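Local coordinates for conserved hypothetical protein (PDB 2FNA) that is an archaeal AAA+ ATPase of unknown cellular role that binds ADP and probably hydrolyses ATP, at residues P159-A164 / F173-S178. Numbering follows the deposited sequence.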
ATOM      1  N   PRO A 159      15.409  -2.585 -14.958  1.00 32.29           N
ATOM      2  CA  PRO A 159      16.693  -2.049 -15.412  1.00 33.06           C
ATOM      3  C   PRO A 159      16.773  -0.520 -15.312  1.00 32.31           C
ATOM      4  O   PRO A 159      17.801   0.012 -14.951  1.00 32.89           O
ATOM      5  CB  PRO A 159      16.791  -2.528 -16.854  1.00 33.16           C
ATOM      6  CG  PRO A 159      15.886  -3.707 -16.930  1.00 32.91           C
ATOM      7  CD  PRO A 159      14.764  -3.401 -15.991  1.00 32.41           C
ATOM      8  N   ALA A 160      15.677   0.160 -15.606  1.00 33.83           N
ATOM      9  CA  ALA A 160      15.590   1.617 -15.445  1.00 36.65           C
ATOM     10  C   ALA A 160      15.699   2.062 -13.979  1.00 33.11           C
ATOM     11  O   ALA A 160      16.383   3.019 -13.657  1.00 31.92           O
ATOM     12  CB  ALA A 160      14.297   2.106 -16.042  1.00 37.04           C
ATOM     13  N   LEU A 161      15.024   1.349 -13.092  1.00 32.97           N
ATOM     14  CA  LEU A 161      15.141   1.623 -11.656  1.00 34.48           C
ATOM     15  C   LEU A 161      16.558   1.458 -11.157  1.00 34.80           C
ATOM     16  O   LEU A 161      17.001   2.245 -10.327  1.00 35.98           O
ATOM     17  CB  LEU A 161      14.215   0.699 -10.863  1.00 35.16           C
ATOM     18  CG  LEU A 161      12.726   0.926 -11.094  1.00 35.86           C
ATOM     19  CD1 LEU A 161      11.869  -0.109 -10.385  1.00 40.75           C
ATOM     20  CD2 LEU A 161      12.360   2.334 -10.647  1.00 43.56           C
ATOM     21  N   ALA A 162      17.257   0.423 -11.656  1.00 34.97           N
ATOM     22  CA  ALA A 162      18.647   0.157 -11.269  1.00 34.11           C
ATOM     23  C   ALA A 162      19.582   1.224 -11.839  1.00 31.38           C
ATOM     24  O   ALA A 162      20.501   1.675 -11.171  1.00 35.11           O
ATOM     25  CB  ALA A 162      19.081  -1.218 -11.757  1.00 33.81           C
ATOM     26  N   TYR A 163      19.336   1.618 -13.077  1.00 31.86           N
ATOM     27  CA  TYR A 163      20.093   2.692 -13.704  1.00 30.37           C
ATOM     28  C   TYR A 163      20.027   4.005 -12.880  1.00 32.03           C
ATOM     29  O   TYR A 163      21.041   4.670 -12.651  1.00 33.91           O
ATOM     30  CB  TYR A 163      19.634   2.915 -15.157  1.00 33.70           C
ATOM     31  CG  TYR A 163      20.334   4.096 -15.782  1.00 34.20           C
ATOM     32  CD1 TYR A 163      21.644   3.984 -16.201  1.00 40.62           C
ATOM     33  CD2 TYR A 163      19.713   5.348 -15.870  1.00 39.45           C
ATOM     34  CE1 TYR A 163      22.325   5.058 -16.733  1.00 42.05           C
ATOM     35  CE2 TYR A 163      20.397   6.446 -16.400  1.00 38.45           C
ATOM     36  CZ  TYR A 163      21.705   6.284 -16.827  1.00 42.83           C
ATOM     37  OH  TYR A 163      22.428   7.331 -17.357  1.00 45.05           O
ATOM     38  N   ALA A 164      18.821   4.368 -12.465  1.00 32.22           N
ATOM     39  CA  ALA A 164      18.590   5.512 -11.615  1.00 32.10           C
ATOM     40  C   ALA A 164      19.286   5.355 -10.271  1.00 32.31           C
ATOM     41  O   ALA A 164      20.011   6.252  -9.821  1.00 36.09           O
ATOM     42  CB  ALA A 164      17.076   5.701 -11.408  1.00 30.64           C
ATOM     43  N   PHE A 173      13.208   7.491  -5.156  1.00 27.11           N
ATOM     44  CA  PHE A 173      11.959   6.762  -5.224  1.00 27.77           C
ATOM     45  C   PHE A 173      11.396   6.498  -3.854  1.00 31.27           C
ATOM     46  O   PHE A 173      12.136   6.159  -2.890  1.00 32.88           O
ATOM     47  CB  PHE A 173      12.152   5.390  -5.873  1.00 31.64           C
ATOM     48  CG  PHE A 173      12.509   5.445  -7.318  1.00 27.91           C
ATOM     49  CD1 PHE A 173      11.507   5.428  -8.288  1.00 35.60           C
ATOM     50  CD2 PHE A 173      13.831   5.479  -7.722  1.00 39.46           C
ATOM     51  CE1 PHE A 173      11.824   5.501  -9.629  1.00 34.26           C
ATOM     52  CE2 PHE A 173      14.154   5.518  -9.066  1.00 34.99           C
ATOM     53  CZ  PHE A 173      13.145   5.530 -10.015  1.00 39.22           C
ATOM     54  N   ILE A 174      10.072   6.572  -3.771  1.00 29.71           N
ATOM     55  CA  ILE A 174       9.373   6.079  -2.616  1.00 30.77           C
ATOM     56  C   ILE A 174       8.379   5.042  -3.107  1.00 31.68           C
ATOM     57  O   ILE A 174       7.487   5.355  -3.902  1.00 33.45           O
ATOM     58  CB  ILE A 174       8.659   7.222  -1.811  1.00 27.32           C
ATOM     59  CG1 ILE A 174       9.676   8.217  -1.274  1.00 34.05           C
ATOM     60  CG2 ILE A 174       7.845   6.646  -0.652  1.00 30.73           C
ATOM     61  CD1 ILE A 174       9.029   9.477  -0.743  1.00 39.78           C
HETATM   62  N   MSE A 175       8.536   3.811  -2.630  1.00 31.19           N
HETATM   63  CA  MSE A 175       7.670   2.713  -3.067  1.00 31.01           C
HETATM   64  C   MSE A 175       7.000   2.104  -1.864  1.00 31.66           C
HETATM   65  O   MSE A 175       7.677   1.593  -0.958  1.00 33.81           O
HETATM   66  CB  MSE A 175       8.483   1.620  -3.790  1.00 30.76           C
HETATM   67  CG  MSE A 175       9.392   2.180  -4.866  1.00 31.40           C
HETATM   68 SE   MSE A 175      10.285   0.880  -6.011  0.75 32.06          SE
HETATM   69  CE  MSE A 175      11.186   2.152  -7.046  1.00 37.35           C
ATOM     70  N   SER A 176       5.678   2.085  -1.882  1.00 31.86           N
ATOM     71  CA  SER A 176       4.933   1.532  -0.772  1.00 33.80           C
ATOM     72  C   SER A 176       4.274   0.228  -1.176  1.00 31.57           C
ATOM     73  O   SER A 176       4.037  -0.011  -2.359  1.00 30.24           O
ATOM     74  CB  SER A 176       3.855   2.512  -0.308  1.00 33.26           C
ATOM     75  OG  SER A 176       2.809   2.575  -1.255  1.00 32.28           O
ATOM     76  N   GLY A 177       4.006  -0.631  -0.204  1.00 30.40           N
ATOM     77  CA  GLY A 177       3.205  -1.807  -0.496  1.00 28.85           C
ATOM     78  C   GLY A 177       2.493  -2.385   0.680  1.00 30.75           C
ATOM     79  O   GLY A 177       3.103  -2.658   1.721  1.00 30.48           O
ATOM     80  N   SER A 178       1.202  -2.634   0.505  1.00 29.24           N
ATOM     81  CA  SER A 178       0.396  -3.258   1.536  1.00 32.14           C
ATOM     82  C   SER A 178       0.583  -4.762   1.579  1.00 33.93           C
ATOM     83  O   SER A 178       0.148  -5.388   2.524  1.00 34.65           O
ATOM     84  CB  SER A 178      -1.091  -2.945   1.327  1.00 36.05           C
ATOM     85  OG  SER A 178      -1.326  -1.556   1.556  1.00 36.33           O
TER
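S176 OG is hydrogen-bonded to D144 OD1 and to the backbone N of E145, on the strand whose F173 and M175 meet L161 and A164 of helix 158-167 through carbon contacts. The methyl CD2 of L161 lies over one face of the F173 ring. It sits 3.4 Å from both F173 CZ and F173 CE1 and farther from the other ring carbons, so the contact is off-centre, over the outer end of the ring. A164 approaches differently: its CB stands at the rim, in the ring plane, 3.7 Å from F173 CE2. The F173 ring therefore meets the helix with a face and an edge at once. CG of F173 stands opposite the carbonyl carbon (chi1 -67°), which with CB directed at the helix carries the ring out to these two methyls. Helix 158-167 connects the adjacent parallel strands 139-144 and 171-177 in a beta-alpha-beta crossover of the P-loop ATPase domain. Here the helix and strand segments run at 135° to each other, with axes 11.9 Å apart. M175, a selenomethionine extended beyond CG, meets L161 tip to tip, with CE 3.8 Å from L161 CD2 and 4.1 Å from L161 CD1. With F173 cut back to an alanine, L161 CD2 is likely to lose the ring face it lies over and A164 CB its edge partner, leaving a gap between helix and strand. L128 of helix 124-133 touches both F173 and A164. S178 OG is hydrogen-bonded to E145 OE2 and to K43 NZ, the latter probably the Walker A lysine.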